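Local coordinates for HD domain protein (Enterococcus faecalis, PDB 4LRL), which hydrolyses deoxyribonucleoside triphosphates, probably to deoxynucleoside and triphosphate, as a tetrameric HD-domain enzyme under allosteric control by nucleotides, at residues 27-32 and 55-60; 37-40 and 46-49; 171-174 and 179-182; 92-97 and 132-137. All blocks are in the same frame, centred on the assembly; numbering follows the deposited sequence. Where two conformers were deposited one is given.

Contact 1: 27-32 and 55-60; sequences IPYKEQ and ILDLIN. With DGT (2'-deoxyguanosine-5'-triphosphate), chain O.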
# COMPACT_ATOMS: atom_id res chain seq x y z
N ILE C 27 -17.21 31.66 27.49
CA ILE C 27 -15.79 31.71 27.16
C ILE C 27 -15.61 32.50 25.85
O ILE C 27 -16.41 32.34 24.93
CB ILE C 27 -15.18 30.28 27.00
CG1 ILE C 27 -15.60 29.36 28.16
CG2 ILE C 27 -13.66 30.32 26.88
CD1 ILE C 27 -16.77 28.43 27.83
N PRO C 28 -14.58 33.37 25.79
CA PRO C 28 -14.29 34.10 24.55
C PRO C 28 -14.13 33.19 23.33
O PRO C 28 -13.53 32.12 23.42
CB PRO C 28 -12.98 34.81 24.87
CG PRO C 28 -13.10 35.10 26.35
CD PRO C 28 -13.77 33.87 26.92
N TYR C 29 -14.68 33.64 22.20
CA TYR C 29 -14.75 32.88 20.95
C TYR C 29 -13.42 32.24 20.53
O TYR C 29 -13.38 31.08 20.14
CB TYR C 29 -15.31 33.77 19.84
CG TYR C 29 -15.75 33.06 18.58
CD1 TYR C 29 -16.61 31.96 18.64
CD2 TYR C 29 -15.33 33.51 17.33
CE1 TYR C 29 -17.03 31.31 17.47
CE2 TYR C 29 -15.75 32.87 16.16
CZ TYR C 29 -16.59 31.77 16.24
OH TYR C 29 -16.99 31.15 15.10
N LYS C 30 -12.34 33.02 20.63
CA LYS C 30 -10.99 32.58 20.27
C LYS C 30 -10.54 31.35 21.08
O LYS C 30 -9.74 30.54 20.60
CB LYS C 30 -10.01 33.76 20.43
CG LYS C 30 -8.54 33.42 20.64
CD LYS C 30 -7.86 34.59 21.35
CE LYS C 30 -6.99 34.12 22.51
NZ LYS C 30 -6.93 35.13 23.62
N GLU C 31 -11.08 31.22 22.29
CA GLU C 31 -10.72 30.14 23.21
C GLU C 31 -11.72 28.98 23.20
O GLU C 31 -11.48 27.96 23.84
CB GLU C 31 -10.60 30.68 24.63
CG GLU C 31 -9.44 31.64 24.86
CD GLU C 31 -9.53 32.31 26.22
OE1 GLU C 31 -8.72 31.97 27.11
OE2 GLU C 31 -10.43 33.16 26.42
N GLN C 32 -12.82 29.14 22.47
CA GLN C 32 -13.90 28.14 22.49
C GLN C 32 -13.49 26.80 21.90
O GLN C 32 -13.17 26.69 20.71
CB GLN C 32 -15.15 28.67 21.79
CG GLN C 32 -15.97 29.62 22.65
CD GLN C 32 -17.42 29.73 22.19
OE1 GLN C 32 -17.94 28.87 21.48
NE2 GLN C 32 -18.09 30.80 22.62
N ILE C 55 -12.82 26.93 13.99
CA ILE C 55 -12.47 26.06 12.87
C ILE C 55 -13.72 25.34 12.34
O ILE C 55 -13.94 25.30 11.13
CB ILE C 55 -11.35 25.05 13.25
CG1 ILE C 55 -10.08 25.79 13.70
CG2 ILE C 55 -11.07 24.07 12.09
CD1 ILE C 55 -9.47 26.75 12.68
N LEU C 56 -14.53 24.78 13.25
CA LEU C 56 -15.75 24.11 12.84
C LEU C 56 -16.67 25.06 12.08
O LEU C 56 -17.23 24.69 11.03
CB LEU C 56 -16.48 23.50 14.04
CG LEU C 56 -17.78 22.75 13.69
CD1 LEU C 56 -17.50 21.55 12.79
CD2 LEU C 56 -18.54 22.34 14.92
N ASP C 57 -16.81 26.28 12.60
CA ASP C 57 -17.63 27.31 11.95
C ASP C 57 -17.09 27.69 10.58
O ASP C 57 -17.86 27.91 9.64
CB ASP C 57 -17.74 28.55 12.83
CG ASP C 57 -18.61 28.34 14.06
OD1 ASP C 57 -19.38 27.35 14.10
OD2 ASP C 57 -18.53 29.18 14.98
N LEU C 58 -15.76 27.79 10.46
CA LEU C 58 -15.16 28.13 9.17
C LEU C 58 -15.42 27.03 8.14
O LEU C 58 -15.78 27.34 7.00
CB LEU C 58 -13.66 28.42 9.31
CG LEU C 58 -13.28 29.78 9.90
CD1 LEU C 58 -11.77 29.85 10.13
CD2 LEU C 58 -13.74 30.96 9.04
N ILE C 59 -15.26 25.77 8.56
CA ILE C 59 -15.54 24.62 7.70
C ILE C 59 -16.98 24.64 7.22
O ILE C 59 -17.26 24.39 6.06
CB ILE C 59 -15.24 23.28 8.44
CG1 ILE C 59 -13.73 23.14 8.65
CG2 ILE C 59 -15.84 22.08 7.67
CD1 ILE C 59 -13.32 22.01 9.56
N ASN C 60 -17.88 24.97 8.14
CA ASN C 60 -19.31 24.99 7.88
C ASN C 60 -19.78 26.20 7.08
O ASN C 60 -20.91 26.22 6.60
CB ASN C 60 -20.09 24.88 9.19
CG ASN C 60 -20.15 23.45 9.72
OD1 ASN C 60 -19.92 22.49 8.97
ND2 ASN C 60 -20.47 23.31 11.00
PG DGT O . -23.39 17.99 15.35
O1G DGT O . -24.48 18.99 15.66
O2G DGT O . -22.10 18.59 14.83
O3G DGT O . -23.20 16.95 16.44
O3B DGT O . -23.97 17.19 14.08
PB DGT O . -23.46 15.71 13.70
O1B DGT O . -22.10 15.48 14.32
O2B DGT O . -24.58 14.73 13.99
O3A DGT O . -23.34 15.79 12.09
PA DGT O . -22.35 16.79 11.30
O1A DGT O . -21.48 17.57 12.23
O2A DGT O . -23.17 17.55 10.28
O5' DGT O . -21.42 15.75 10.50
C5' DGT O . -20.92 14.57 11.15
C4' DGT O . -19.97 13.82 10.23
O4' DGT O . -19.86 14.48 8.98
C3' DGT O . -18.58 13.76 10.83
O3' DGT O . -18.10 12.40 10.79
C2' DGT O . -17.71 14.65 9.95
C1' DGT O . -18.48 14.62 8.63
N9 DGT O . -18.29 15.82 7.77
C8 DGT O . -17.75 15.80 6.54
N7 DGT O . -17.73 17.03 5.98
C5 DGT O . -18.27 17.87 6.87
C6 DGT O . -18.55 19.32 6.92
O6 DGT O . -18.26 20.04 5.94
N1 DGT O . -19.12 19.81 8.03
C2 DGT O . -19.45 19.03 9.09
N2 DGT O . -20.02 19.60 10.17
N3 DGT O . -19.22 17.69 9.11
C4 DGT O . -18.64 17.07 8.05

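Contact 2: 37-40 and 46-49; sequences EKVF and NYIH. With DGT (2'-deoxyguanosine-5'-triphosphate), chain O.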
# COMPACT_ATOMS: atom_id res chain seq x y z
N GLU C 37 -14.02 16.45 20.52
CA GLU C 37 -13.27 16.50 19.27
C GLU C 37 -14.10 15.96 18.10
O GLU C 37 -14.69 14.88 18.20
CB GLU C 37 -11.99 15.69 19.42
CG GLU C 37 -11.18 15.54 18.15
CD GLU C 37 -9.88 14.81 18.39
OE1 GLU C 37 -8.82 15.46 18.26
OE2 GLU C 37 -9.92 13.61 18.73
N LYS C 38 -14.15 16.72 17.01
CA LYS C 38 -14.88 16.30 15.82
C LYS C 38 -13.94 15.78 14.75
O LYS C 38 -13.11 16.51 14.22
CB LYS C 38 -15.72 17.45 15.26
CG LYS C 38 -16.80 17.01 14.29
CD LYS C 38 -17.61 18.20 13.83
CE LYS C 38 -19.02 17.80 13.50
NZ LYS C 38 -19.78 17.37 14.72
N VAL C 39 -14.08 14.49 14.44
CA VAL C 39 -13.21 13.84 13.46
C VAL C 39 -13.90 13.68 12.10
O VAL C 39 -15.08 13.31 12.02
CB VAL C 39 -12.63 12.48 13.96
CG1 VAL C 39 -11.71 12.68 15.16
CG2 VAL C 39 -13.74 11.47 14.29
N PHE C 40 -13.14 13.99 11.06
CA PHE C 40 -13.61 13.86 9.69
C PHE C 40 -12.79 12.76 9.02
O PHE C 40 -11.57 12.83 8.96
CB PHE C 40 -13.41 15.18 8.93
CG PHE C 40 -14.20 16.34 9.47
CD1 PHE C 40 -14.07 16.75 10.80
CD2 PHE C 40 -15.03 17.07 8.63
CE1 PHE C 40 -14.79 17.84 11.28
CE2 PHE C 40 -15.75 18.16 9.11
CZ PHE C 40 -15.63 18.55 10.43
N ASN C 46 -6.20 9.84 7.18
CA ASN C 46 -7.09 9.00 7.97
C ASN C 46 -8.18 9.80 8.68
O ASN C 46 -9.36 9.53 8.46
CB ASN C 46 -6.31 8.06 8.89
CG ASN C 46 -5.26 7.24 8.14
OD1 ASN C 46 -5.59 6.48 7.23
ND2 ASN C 46 -4.00 7.42 8.50
N TYR C 47 -7.79 10.80 9.47
CA TYR C 47 -8.74 11.68 10.16
C TYR C 47 -8.31 13.14 10.12
O TYR C 47 -7.11 13.45 10.24
CB TYR C 47 -8.88 11.26 11.62
CG TYR C 47 -9.53 9.91 11.81
CD1 TYR C 47 -8.77 8.74 11.84
CD2 TYR C 47 -10.91 9.80 11.98
CE1 TYR C 47 -9.36 7.50 12.03
CE2 TYR C 47 -11.51 8.57 12.17
CZ TYR C 47 -10.73 7.42 12.19
OH TYR C 47 -11.32 6.20 12.37
N ILE C 48 -9.29 14.02 9.96
CA ILE C 48 -9.11 15.44 10.20
C ILE C 48 -9.68 15.69 11.61
O ILE C 48 -10.80 15.28 11.90
CB ILE C 48 -9.86 16.32 9.16
CG1 ILE C 48 -9.56 15.90 7.70
CG2 ILE C 48 -9.60 17.83 9.41
CD1 ILE C 48 -8.08 15.86 7.29
N HIS C 49 -8.89 16.34 12.47
CA HIS C 49 -9.29 16.57 13.86
C HIS C 49 -9.61 18.04 14.11
O HIS C 49 -8.76 18.91 13.88
CB HIS C 49 -8.18 16.13 14.83
CG HIS C 49 -7.82 14.68 14.72
ND1 HIS C 49 -7.00 14.19 13.72
CD2 HIS C 49 -8.14 13.62 15.50
CE1 HIS C 49 -6.85 12.89 13.88
NE2 HIS C 49 -7.53 12.52 14.95
PG DGT O . -23.39 17.99 15.35
O1G DGT O . -24.48 18.99 15.66
O2G DGT O . -22.10 18.59 14.83
O3G DGT O . -23.20 16.95 16.44
O3B DGT O . -23.97 17.19 14.08
PB DGT O . -23.46 15.71 13.70
O1B DGT O . -22.10 15.48 14.32
O2B DGT O . -24.58 14.73 13.99
O3A DGT O . -23.34 15.79 12.09
PA DGT O . -22.35 16.79 11.30
O1A DGT O . -21.48 17.57 12.23
O2A DGT O . -23.17 17.55 10.28
O5' DGT O . -21.42 15.75 10.50
C5' DGT O . -20.92 14.57 11.15
C4' DGT O . -19.97 13.82 10.23
O4' DGT O . -19.86 14.48 8.98
C3' DGT O . -18.58 13.76 10.83
O3' DGT O . -18.10 12.40 10.79
C2' DGT O . -17.71 14.65 9.95
C1' DGT O . -18.48 14.62 8.63
N9 DGT O . -18.29 15.82 7.77
C8 DGT O . -17.75 15.80 6.54
N7 DGT O . -17.73 17.03 5.98
C5 DGT O . -18.27 17.87 6.87
C6 DGT O . -18.55 19.32 6.92
O6 DGT O . -18.26 20.04 5.94
N1 DGT O . -19.12 19.81 8.03
C2 DGT O . -19.45 19.03 9.09
N2 DGT O . -20.02 19.60 10.17
N3 DGT O . -19.22 17.69 9.11
C4 DGT O . -18.64 17.07 8.05

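Contact 3: 171-174 and 179-182; sequences ILNR and FPEK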
# COMPACT_ATOMS: atom_id res chain seq x y z
N ILE C 171 -17.14 35.29 11.05
CA ILE C 171 -16.56 34.34 12.00
C ILE C 171 -15.21 34.87 12.53
O ILE C 171 -14.97 34.90 13.73
CB ILE C 171 -16.39 32.95 11.34
CG1 ILE C 171 -17.77 32.33 11.08
CG2 ILE C 171 -15.52 32.02 12.20
CD1 ILE C 171 -17.79 31.28 9.97
N LEU C 172 -14.36 35.30 11.60
CA LEU C 172 -13.04 35.78 11.94
C LEU C 172 -13.07 37.09 12.74
O LEU C 172 -12.34 37.24 13.71
CB LEU C 172 -12.20 35.94 10.66
CG LEU C 172 -11.88 34.67 9.86
CD1 LEU C 172 -11.15 35.04 8.58
CD2 LEU C 172 -11.07 33.64 10.67
N ASN C 173 -13.93 38.01 12.33
CA ASN C 173 -14.09 39.30 13.01
C ASN C 173 -14.73 39.12 14.40
O ASN C 173 -14.51 39.93 15.29
CB ASN C 173 -14.91 40.25 12.14
CG ASN C 173 -15.18 41.58 12.80
OD1 ASN C 173 -14.30 42.44 12.90
ND2 ASN C 173 -16.41 41.76 13.23
N ARG C 174 -15.49 38.05 14.56
CA ARG C 174 -16.03 37.65 15.85
C ARG C 174 -14.91 37.14 16.77
O ARG C 174 -15.04 37.23 17.99
CB ARG C 174 -17.10 36.58 15.66
CG ARG C 174 -17.92 36.25 16.88
CD ARG C 174 -18.86 35.09 16.60
NE ARG C 174 -19.33 34.46 17.83
CZ ARG C 174 -20.03 33.33 17.86
NH1 ARG C 174 -20.35 32.70 16.73
NH2 ARG C 174 -20.42 32.82 19.03
N PHE C 179 -8.65 40.47 13.63
CA PHE C 179 -8.31 39.10 13.24
C PHE C 179 -8.38 38.82 11.74
O PHE C 179 -7.49 38.15 11.20
CB PHE C 179 -9.14 38.08 14.03
CG PHE C 179 -8.53 36.71 14.06
CD1 PHE C 179 -7.36 36.48 14.77
CD2 PHE C 179 -9.14 35.65 13.40
CE1 PHE C 179 -6.79 35.21 14.81
CE2 PHE C 179 -8.58 34.38 13.43
CZ PHE C 179 -7.41 34.15 14.13
N PRO C 180 -9.43 39.33 11.05
CA PRO C 180 -9.51 39.11 9.60
C PRO C 180 -8.28 39.60 8.83
O PRO C 180 -7.75 38.85 8.00
CB PRO C 180 -10.75 39.91 9.19
CG PRO C 180 -11.58 39.95 10.42
CD PRO C 180 -10.61 40.06 11.55
N GLU C 181 -7.82 40.82 9.12
CA GLU C 181 -6.64 41.41 8.49
C GLU C 181 -5.42 40.53 8.74
O GLU C 181 -4.63 40.25 7.84
CB GLU C 181 -6.41 42.83 9.01
CG GLU C 181 -5.16 43.54 8.50
CD GLU C 181 -3.99 43.45 9.46
OE1 GLU C 181 -4.22 43.44 10.70
OE2 GLU C 181 -2.83 43.39 8.99
N LYS C 182 -5.27 40.08 9.99
CA LYS C 182 -4.16 39.21 10.37
C LYS C 182 -4.17 37.87 9.61
O LYS C 182 -3.14 37.44 9.11
CB LYS C 182 -4.13 38.99 11.88
CG LYS C 182 -3.92 40.27 12.70
CD LYS C 182 -3.69 39.97 14.17
CE LYS C 182 -3.11 41.18 14.88
NZ LYS C 182 -2.96 40.98 16.35

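Contact 4: 92-97 and 132-137; sequences LGVYEI and LLHDVG. With NI (nickel (II) ion), chain N.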
# COMPACT_ATOMS: atom_id res chain seq x y z
N LEU C 92 -9.12 20.92 4.00
CA LEU C 92 -9.12 20.24 5.30
C LEU C 92 -7.80 19.52 5.54
O LEU C 92 -7.34 19.45 6.67
CB LEU C 92 -10.29 19.25 5.44
CG LEU C 92 -11.75 19.70 5.35
CD1 LEU C 92 -12.63 18.74 6.12
CD2 LEU C 92 -12.02 21.10 5.85
N GLY C 93 -7.20 19.01 4.46
CA GLY C 93 -5.91 18.32 4.55
C GLY C 93 -4.81 19.26 5.02
O GLY C 93 -4.03 18.92 5.92
N VAL C 94 -4.76 20.43 4.41
CA VAL C 94 -3.74 21.43 4.73
C VAL C 94 -3.92 21.86 6.17
O VAL C 94 -2.95 21.95 6.91
CB VAL C 94 -3.79 22.63 3.76
CG1 VAL C 94 -2.75 23.72 4.13
CG2 VAL C 94 -3.57 22.14 2.35
N TYR C 95 -5.17 22.08 6.58
CA TYR C 95 -5.48 22.38 7.98
C TYR C 95 -4.96 21.28 8.90
O TYR C 95 -4.34 21.56 9.93
CB TYR C 95 -6.99 22.59 8.19
CG TYR C 95 -7.41 22.29 9.62
CD1 TYR C 95 -7.23 23.23 10.63
CD2 TYR C 95 -7.93 21.04 9.97
CE1 TYR C 95 -7.59 22.95 11.95
CE2 TYR C 95 -8.28 20.75 11.29
CZ TYR C 95 -8.11 21.72 12.27
OH TYR C 95 -8.46 21.46 13.57
N GLU C 96 -5.23 20.03 8.54
CA GLU C 96 -4.82 18.90 9.37
C GLU C 96 -3.30 18.77 9.55
O GLU C 96 -2.83 18.57 10.67
CB GLU C 96 -5.41 17.58 8.85
CG GLU C 96 -4.98 16.34 9.66
CD GLU C 96 -5.45 16.36 11.13
OE1 GLU C 96 -4.98 15.49 11.89
OE2 GLU C 96 -6.28 17.22 11.52
N ILE C 97 -2.55 18.88 8.45
CA ILE C 97 -1.09 18.80 8.51
C ILE C 97 -0.54 19.92 9.40
O ILE C 97 0.34 19.68 10.22
CB ILE C 97 -0.47 18.88 7.09
CG1 ILE C 97 -0.89 17.65 6.24
CG2 ILE C 97 1.06 19.04 7.18
CD1 ILE C 97 -0.25 17.59 4.85
N LEU C 132 -6.70 26.58 6.66
CA LEU C 132 -8.00 26.20 6.15
C LEU C 132 -8.45 27.06 4.97
O LEU C 132 -9.06 26.57 4.01
CB LEU C 132 -9.03 26.24 7.28
CG LEU C 132 -10.41 25.69 6.92
CD1 LEU C 132 -10.30 24.20 6.50
CD2 LEU C 132 -11.35 25.88 8.08
N LEU C 133 -8.14 28.35 5.04
CA LEU C 133 -8.69 29.33 4.10
C LEU C 133 -7.76 29.64 2.94
O LEU C 133 -8.12 30.45 2.09
CB LEU C 133 -9.04 30.62 4.84
CG LEU C 133 -10.12 30.57 5.92
CD1 LEU C 133 -10.11 31.87 6.70
CD2 LEU C 133 -11.49 30.28 5.32
N HIS C 134 -6.58 29.00 2.90
CA HIS C 134 -5.53 29.40 1.95
C HIS C 134 -5.97 29.42 0.47
O HIS C 134 -5.45 30.18 -0.32
CB HIS C 134 -4.23 28.58 2.14
CG HIS C 134 -4.29 27.20 1.55
ND1 HIS C 134 -5.13 26.21 2.03
CD2 HIS C 134 -3.62 26.65 0.51
CE1 HIS C 134 -4.97 25.11 1.31
NE2 HIS C 134 -4.06 25.35 0.38
N ASP C 135 -6.94 28.58 0.12
CA ASP C 135 -7.35 28.40 -1.27
C ASP C 135 -8.80 28.82 -1.50
O ASP C 135 -9.37 28.51 -2.54
CB ASP C 135 -7.21 26.93 -1.67
CG ASP C 135 -5.79 26.55 -2.05
OD1 ASP C 135 -4.95 27.44 -2.33
OD2 ASP C 135 -5.53 25.34 -2.08
N VAL C 136 -9.38 29.53 -0.53
CA VAL C 136 -10.80 29.87 -0.58
C VAL C 136 -11.17 30.76 -1.79
O VAL C 136 -12.29 30.74 -2.24
CB VAL C 136 -11.29 30.45 0.78
CG1 VAL C 136 -11.00 31.94 0.90
CG2 VAL C 136 -12.76 30.17 0.98
N GLY C 137 -10.20 31.51 -2.32
CA GLY C 137 -10.45 32.40 -3.45
C GLY C 137 -10.36 31.76 -4.83
O GLY C 137 -10.56 32.43 -5.84
NI NI N . -3.50 24.52 -1.59
O HOH W 1 -2.60 25.88 -2.97
O HOH W 2 -3.63 23.63 -3.83

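Contact 1: 27-32 and 55-60
The phenol ring of Tyr29 meets the carboxylate of Asp57 at its edge, the two planes only 22° apart, while the guanidinium of Arg174 on helix 167-175 makes a cation-pi contact with the same ring. In-plane approach suits the hydroxyl: Tyr29 OH donates to Asp57 OD2 over 2.5 Å, and OD2 accepts with its anti lone pair, the one turned away from the other carboxylate oxygen. That other oxygen, OD1, is held by the side-chain amide of Gln53, so both ends of the carboxylate are occupied and its rotation is fixed. Tyr29 reaches across because CG lies anti to the backbone N (chi1 -166°), which carries the ring from the short 3-10 turn 29-31 to helix 53-60. The bond helps tie the turn ahead of the N-terminal hairpin to this helix, beside the packing of Tyr29 on Gln53 and Val54. The helix lines a nucleotide site between subunits, where the bound dGTP also bonds to Arg350 and Lys354 of the second subunit, consistent with a regulatory role. One turn further along, Asn60 faces the guanine: its OD1 accepts from N1 of the base at 3.0 Å and from N2 at 3.1 Å. A single carbonyl oxygen thus reads two neighbouring donors on the guanine edge, and CG2 of Ile59 packs 3.6 Å from the base O6.

Contact 2: 37-40 and 46-49
Phe40 and Ile48 exchange two backbone hydrogen bonds, Phe40 N to Ile48 O and Ile48 N to Phe40 O, each 2.8 Å long and nearly straight, which defines them as an antiparallel hydrogen-bonded pair of the hairpin. Next to it, Val39 and His49 form a non-hydrogen-bonded pair, where Val39 CA sends a C-H toward Ile48 O at 3.2 Å. On the side where Lys38 and Phe40 meet the nucleotide, further polar bonds form: NZ of Lys38 reaches O2G of the dGTP at 2.6 Å and O1B at 3.0 Å, spanning the beta and gamma phosphates. The carboxylate of Glu37 comes to the edge of the His49 imidazole, OE1 lying 3.4 Å from CD2, yet its salt bridge goes to Arg233 of the third subunit. Val39 lies alongside His49, pointing the same way, and touches CD2 of the Tyr47 ring through CB at 3.7 Å. With Phe40 and Ile48 the packing is CB to CB, while the deoxyribose C2' sits over one face of the Phe40 ring and ring atom CE2 comes to 3.3 Å from C4 of the guanine. His81 of the second subunit packs against Phe40 and Ile48. Within the chain, the hairpin of strands 33-42 and 46-52 rests on helix 87-108 through Phe40, Ile48 and His49.

Contact 3: 171-174 and 179-182
Phe179, the first residue of helix 179-187, turns its side chain toward Leu172 on helix 167-175. Its CB lies 3.3 Å from the carbonyl oxygen of Leu172, and the ring is carried past that oxygen until CE2 meets the leucine methyl CD2 at 3.8 Å. The two side chains cross at about a right angle. With CG anti to the backbone N (chi1 -159°), the ring enters the interior, where Ile126 of helix 124-133 also packs on it. Pro180 follows, its pyrrolidine set against the backbone of the preceding helix: CG is 3.6 Å from Asn173 N and 3.8 Å from Asn173 CB. The same CG reaches the CB of Leu172 at 4.1 Å. A proline is readily accommodated in this first helical turn, where its nitrogen need not donate a hydrogen bond. Lys182, one turn on, leaves the interface and makes a salt bridge with Asp178, just ahead of the helix. Helices 167-175 and 179-187 follow each other in the HD domain across a short connection. The contact is van der Waals, methyl, ring and methylene carbons against one another and against backbone atoms, so between these segments the fit relies on shape and on that connection.

Contact 4: 92-97 and 132-137
The His134 imidazole is held between Val94 on one face and the carboxylate of its own neighbour Asp135 on the other, while its NE2 binds the nickel ion at 2.2 Å. Its CG takes the crowded position between the backbone N and the carbonyl carbon (chi1 78°), which swings the ring toward helix 87-108. There Val94 CG1 makes a CH-pi contact, 4.2 Å from the ring centroid and 25° off the normal, and the other methyl, CG2, touches CE1 at 3.4 Å. ND1 is hydrogen-bonded to the carbonyl oxygen of Ala131, so a second-shell backbone group fixes the ring and points NE2 at the metal. Asp135 OD2 is a further ligand at 2.2 Å, and its OD1 accepts from one of the two metal-bound waters. His90 and Asp207 complete six-fold coordination, the H...HD...D signature of the HD family; the type I turn from Leu133 to Val136 presents the central pair. Away from the metal, the contact turns apolar: Leu92 and Leu132 lie side by side, CD2 to CD1 at 3.6 Å, and the same Leu132 methyl reaches the CB of Tyr95. Helix 206-219 packs beside Val94, helix 53-60 covers Leu92, Tyr95 and Leu132, and strand 46-52 receives the Tyr95 hydroxyl at His49 O.

Overall arrangement
Contacts 3 and 4 are buried in the HD domain, the first between two helices, the second between a helix and a metal-binding segment, closest of the four to the chain's centre; contacts 1 and 2 are only partly buried and share the dGTP that bridges subunits. Polarity follows place: one side-chain hydrogen bond in contact 1, a pair of backbone bonds in contact 2, metal ligation beside apolar packing in contact 4, and van der Waals contact in 3. Leu56 and Ile59 of contact 1 pack on Lys38 and Phe40 of contact 2. Contact 1 also touches the other two, whereas contacts 2 and 3 stay about 13 Å apart at their nearest atoms. Glu96 and His49 join contact 4 to contact 2.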